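Local coordinates for protein glutamate--tRNA ligase (Methanothermobacter thermautotrophicus, PDB 3AII) that probably attaches glutamate to tRNA(Glu), activating it first with ATP to glutamyl-AMP and then passing it to the acceptor end of the tRNA, at residues R369-M372 with V373-V377; S382-W386 with K387-G391. One frame throughout, in Å; residues are numbered along the deposited sequence. Where two conformers were deposited one is given.

Contact 1: R369-M372 with V373-V377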
loop_
_atom_site.group_PDB
_atom_site.type_symbol
_atom_site.label_atom_id
_atom_site.label_comp_id
_atom_site.label_asym_id
_atom_site.label_seq_id
_atom_site.Cartn_x
_atom_site.Cartn_y
_atom_site.Cartn_z
ATOM N N ARG A 369 2.971 9.981 -2.588
ATOM C CA ARG A 369 3.289 11.050 -1.652
ATOM C C ARG A 369 2.461 12.288 -1.964
ATOM O O ARG A 369 1.895 12.898 -1.063
ATOM C CB ARG A 369 4.783 11.390 -1.659
ATOM C CG ARG A 369 5.151 12.476 -0.648
ATOM C CD ARG A 369 6.654 12.714 -0.577
ATOM N NE ARG A 369 7.389 11.559 -0.068
ATOM C CZ ARG A 369 7.642 11.327 1.219
ATOM N NH1 ARG A 369 8.324 10.251 1.569
ATOM N NH2 ARG A 369 7.211 12.163 2.162
ATOM N N LYS A 370 2.371 12.642 -3.242
ATOM C CA LYS A 370 1.632 13.841 -3.631
ATOM C C LYS A 370 0.152 13.733 -3.274
ATOM O O LYS A 370 -0.444 14.694 -2.784
ATOM C CB LYS A 370 1.809 14.150 -5.125
ATOM C CG LYS A 370 0.996 15.353 -5.578
ATOM C CD LYS A 370 1.467 15.924 -6.903
ATOM C CE LYS A 370 0.575 17.096 -7.319
ATOM N NZ LYS A 370 1.104 17.844 -8.494
ATOM N N LEU A 371 -0.424 12.559 -3.501
ATOM C CA LEU A 371 -1.825 12.310 -3.176
ATOM C C LEU A 371 -2.066 12.536 -1.691
ATOM O O LEU A 371 -2.942 13.312 -1.297
ATOM C CB LEU A 371 -2.205 10.875 -3.528
ATOM C CG LEU A 371 -3.630 10.493 -3.109
ATOM C CD1 LEU A 371 -4.650 11.322 -3.878
ATOM C CD2 LEU A 371 -3.881 9.012 -3.308
ATOM N N MET A 372 -1.276 11.864 -0.863
ATOM C CA MET A 372 -1.471 11.953 0.582
ATOM C C MET A 372 -1.250 13.351 1.134
ATOM O O MET A 372 -1.932 13.765 2.074
ATOM C CB MET A 372 -0.584 10.944 1.315
ATOM C CG MET A 372 -0.859 9.505 0.902
ATOM S SD MET A 372 -2.615 9.110 0.937
ATOM C CE MET A 372 -2.574 7.345 0.649
ATOM N N VAL A 373 -0.289 14.068 0.573
ATOM C CA VAL A 373 -0.009 15.429 1.012
ATOM C C VAL A 373 -1.172 16.360 0.681
ATOM O O VAL A 373 -1.584 17.165 1.516
ATOM C CB VAL A 373 1.284 15.977 0.387
ATOM C CG1 VAL A 373 1.373 17.485 0.576
ATOM C CG2 VAL A 373 2.502 15.285 1.006
ATOM N N GLU A 374 -1.701 16.251 -0.533
ATOM C CA GLU A 374 -2.776 17.148 -0.953
ATOM C C GLU A 374 -4.095 16.856 -0.232
ATOM O O GLU A 374 -4.907 17.754 -0.034
ATOM C CB GLU A 374 -2.939 17.171 -2.483
ATOM C CG GLU A 374 -3.734 16.027 -3.089
ATOM C CD GLU A 374 -3.735 16.063 -4.619
ATOM O OE1 GLU A 374 -3.011 16.897 -5.208
ATOM O OE2 GLU A 374 -4.458 15.252 -5.236
ATOM N N ILE A 375 -4.302 15.605 0.165
ATOM C CA ILE A 375 -5.442 15.264 1.018
ATOM C C ILE A 375 -5.237 15.777 2.448
ATOM O O ILE A 375 -6.187 16.204 3.105
ATOM C CB ILE A 375 -5.712 13.748 1.040
ATOM C CG1 ILE A 375 -6.225 13.283 -0.324
ATOM C CG2 ILE A 375 -6.716 13.398 2.132
ATOM C CD1 ILE A 375 -6.386 11.783 -0.438
ATOM N N GLY A 376 -3.995 15.732 2.927
ATOM C CA GLY A 376 -3.652 16.257 4.240
ATOM C C GLY A 376 -4.339 15.565 5.407
ATOM O O GLY A 376 -4.826 14.439 5.278
ATOM N N VAL A 377 -4.377 16.244 6.552
ATOM C CA VAL A 377 -4.969 15.676 7.762
ATOM C C VAL A 377 -6.446 16.050 7.900
ATOM O O VAL A 377 -6.947 16.293 9.003
ATOM C CB VAL A 377 -4.188 16.090 9.026
ATOM C CG1 VAL A 377 -2.798 15.475 9.006
ATOM C CG2 VAL A 377 -4.097 17.602 9.126
HETATM O O HOH W 1 -3.765 12.602 3.694
#
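L371 sends CG anti to its backbone N (chi1 175°), and its side chain runs alongside that of I375, one turn on, with L371 CD1 and I375 CD1 3.9 Å apart. E374 departs from the usual helical choice: its CG stands between backbone N and carbonyl carbon (chi1 81°), which folds the chain back over the preceding turn and sets E374 CG 3.3 Å from L371 O. From there the carboxylate reaches OE2 near L371 CD1, and it pairs with K388 of the following helix in a salt bridge. The extended K370 comes only obliquely past E374; its NZ stays 5.4 Å from E374 OE1, too far for a salt bridge. On another side of the helix V373 CG2 rests 3.2 Å from R369 O, while the R369 guanidinium, in the conformer described, turns to E122 and the carbonyl of L158. Beneath these side chains run i to i+4 backbone bonds from V373, E374, I375 and G376. G376, the first residue beyond the helix, takes positive phi (63°), its N donating to M372 O at 3.0 Å. A water takes up the same carbonyl, giving one hydrogen to M372 O at 2.7 Å and the other to G376 O at 2.6 Å, and R115 of helix 111-126 also binds G376 O. This is the C-terminal end of helix 365-375 in the class I catalytic domain, with M372 packed on helix 111-126 and L371 on helix 386-397. The chemistry implies a split helix surface: leucine, methionine and isoleucine serve the packing, the charge of E374 pairs with the next helix, and the water ties the carbonyl of the last turn to that of the glycine.

Contact 2: S382-W386 with K387-G391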
loop_
_atom_site.group_PDB
_atom_site.type_symbol
_atom_site.label_atom_id
_atom_site.label_comp_id
_atom_site.label_asym_id
_atom_site.label_seq_id
_atom_site.Cartn_x
_atom_site.Cartn_y
_atom_site.Cartn_z
ATOM N N SER A 382 -12.664 11.384 3.487
ATOM C CA SER A 382 -12.500 11.647 2.065
ATOM C C SER A 382 -12.683 10.359 1.269
ATOM O O SER A 382 -12.818 9.278 1.848
ATOM C CB SER A 382 -11.140 12.291 1.780
ATOM O OG SER A 382 -10.101 11.628 2.475
ATOM N N THR A 383 -12.697 10.475 -0.055
ATOM C CA THR A 383 -12.944 9.323 -0.917
ATOM C C THR A 383 -12.075 9.354 -2.168
ATOM O O THR A 383 -12.443 9.963 -3.173
ATOM C CB THR A 383 -14.424 9.250 -1.345
ATOM O OG1 THR A 383 -15.261 9.229 -0.183
ATOM C CG2 THR A 383 -14.681 7.998 -2.170
ATOM N N MET A 384 -10.922 8.693 -2.106
ATOM C CA MET A 384 -10.024 8.633 -3.256
ATOM C C MET A 384 -10.276 7.388 -4.102
ATOM O O MET A 384 -10.599 6.318 -3.583
ATOM C CB MET A 384 -8.555 8.716 -2.818
ATOM C CG MET A 384 -7.695 7.508 -3.188
ATOM S SD MET A 384 -7.866 6.122 -2.040
ATOM C CE MET A 384 -6.729 4.924 -2.747
ATOM N N SER A 385 -10.145 7.546 -5.414
ATOM C CA SER A 385 -10.292 6.438 -6.341
ATOM C C SER A 385 -8.932 6.132 -6.941
ATOM O O SER A 385 -8.043 6.983 -6.931
ATOM C CB SER A 385 -11.279 6.802 -7.448
ATOM O OG SER A 385 -11.252 5.844 -8.493
ATOM N N TRP A 386 -8.760 4.919 -7.453
ATOM C CA TRP A 386 -7.508 4.584 -8.115
ATOM C C TRP A 386 -7.255 5.535 -9.281
ATOM O O TRP A 386 -6.107 5.861 -9.581
ATOM C CB TRP A 386 -7.481 3.118 -8.553
ATOM C CG TRP A 386 -7.244 2.200 -7.409
ATOM C CD1 TRP A 386 -8.158 1.392 -6.798
ATOM C CD2 TRP A 386 -6.011 2.021 -6.699
ATOM N NE1 TRP A 386 -7.567 0.708 -5.762
ATOM C CE2 TRP A 386 -6.250 1.077 -5.681
ATOM C CE3 TRP A 386 -4.728 2.562 -6.832
ATOM C CZ2 TRP A 386 -5.251 0.661 -4.799
ATOM C CZ3 TRP A 386 -3.738 2.148 -5.957
ATOM C CH2 TRP A 386 -4.006 1.208 -4.951
ATOM N N LYS A 387 -8.327 6.008 -9.914
ATOM C CA LYS A 387 -8.190 6.964 -11.005
ATOM C C LYS A 387 -7.498 8.237 -10.544
ATOM O O LYS A 387 -6.794 8.888 -11.314
ATOM C CB LYS A 387 -9.551 7.267 -11.642
ATOM C CG LYS A 387 -10.048 6.127 -12.523
ATOM C CD LYS A 387 -11.464 6.341 -13.040
ATOM C CE LYS A 387 -11.888 5.162 -13.911
ATOM N NZ LYS A 387 -13.317 5.214 -14.327
ATOM N N LYS A 388 -7.691 8.586 -9.279
ATOM C CA LYS A 388 -7.010 9.729 -8.706
ATOM C C LYS A 388 -5.502 9.478 -8.648
ATOM O O LYS A 388 -4.696 10.359 -8.948
ATOM C CB LYS A 388 -7.566 10.018 -7.310
ATOM C CG LYS A 388 -6.924 11.193 -6.618
ATOM C CD LYS A 388 -6.925 12.422 -7.497
ATOM C CE LYS A 388 -6.317 13.601 -6.762
ATOM N NZ LYS A 388 -5.755 14.614 -7.693
ATOM N N ILE A 389 -5.121 8.269 -8.264
ATOM C CA ILE A 389 -3.706 7.943 -8.177
ATOM C C ILE A 389 -3.133 7.870 -9.598
ATOM O O ILE A 389 -2.020 8.344 -9.863
ATOM C CB ILE A 389 -3.484 6.611 -7.441
ATOM C CG1 ILE A 389 -3.856 6.754 -5.961
ATOM C CG2 ILE A 389 -2.036 6.144 -7.577
ATOM C CD1 ILE A 389 -3.843 5.445 -5.210
ATOM N N TYR A 390 -3.908 7.306 -10.515
ATOM C CA TYR A 390 -3.446 7.159 -11.893
ATOM C C TYR A 390 -3.223 8.523 -12.533
ATOM O O TYR A 390 -2.277 8.713 -13.302
ATOM C CB TYR A 390 -4.445 6.355 -12.732
ATOM C CG TYR A 390 -4.663 4.930 -12.264
ATOM C CD1 TYR A 390 -3.704 4.268 -11.511
ATOM C CD2 TYR A 390 -5.816 4.235 -12.613
ATOM C CE1 TYR A 390 -3.898 2.968 -11.088
ATOM C CE2 TYR A 390 -6.016 2.928 -12.197
ATOM C CZ TYR A 390 -5.052 2.301 -11.437
ATOM O OH TYR A 390 -5.235 1.004 -11.026
ATOM N N GLY A 391 -4.105 9.467 -12.228
ATOM C CA GLY A 391 -3.978 10.817 -12.739
ATOM C C GLY A 391 -2.666 11.473 -12.350
ATOM O O GLY A 391 -2.017 12.124 -13.173
#
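W386 O lies over one face of the Y390 ring, 3.2 Å from Y390 CG, and also accepts Y390 N at 2.8 Å in a strong i to i+4 bond of the first turn. Y390 takes CG beside its own backbone N, which swings the ring back along the first turn; W386 CB then sits over the ring at 4.2 Å from its centroid, 28° off the normal, a CH-pi contact. The W386 side chain has a similar first torsion, but its indole keeps company with I389 instead, I389 CD1 meeting W386 CZ3 obliquely at 3.4 Å. M384, whose chi1 of 119° lies away from any staggered position and whose chain bends at chi2 (-82°), crosses from the incoming loop to bring CE within 3.8 Å of I389 CD1. S385 is the N-cap: with OG anti to its N, the hydroxyl turns forward, into the helix, to accept from K387 N at 3.3 Å. Its carbonyl receives K388 N at 2.9 Å, a donor standing well above the carbonyl plane, and more weakly I389 N. Around this start of helix 386-397, M384 and W386 reach I111 of the predicted 'HIGH' region, whereas Y390 OH bonds to R361 and its ring meets H552. The polar chemistry thus implies a helix start whose early N-H groups are met by one serine, through hydroxyl and carbonyl, while W386 divides its roles: carbonyl and CB to the tyrosine face, indole to the isoleucine.

Overall arrangement
Contacts 1 and 2 follow each other along the chain, the first at the end of helix 365-375 and the second at the start of helix 386-397, their centres about 11 Å apart. They meet directly: E374 OE2 and K388 NZ form a salt bridge of 2.9 Å, and beside it L371 CD2 packs on I389 CG1 at 3.5 Å. I375 touches S382 in the connecting loop. Both also lean on helix 111-126, contact 1 through R115 and I118, contact 2 through I111, which belongs to the predicted 'HIGH' motif, the ATP-binding signature of class I synthetases. Both helices thus touch the helix that continues the motif. The R369 side chain is about 12 Å from a bound calcium ion.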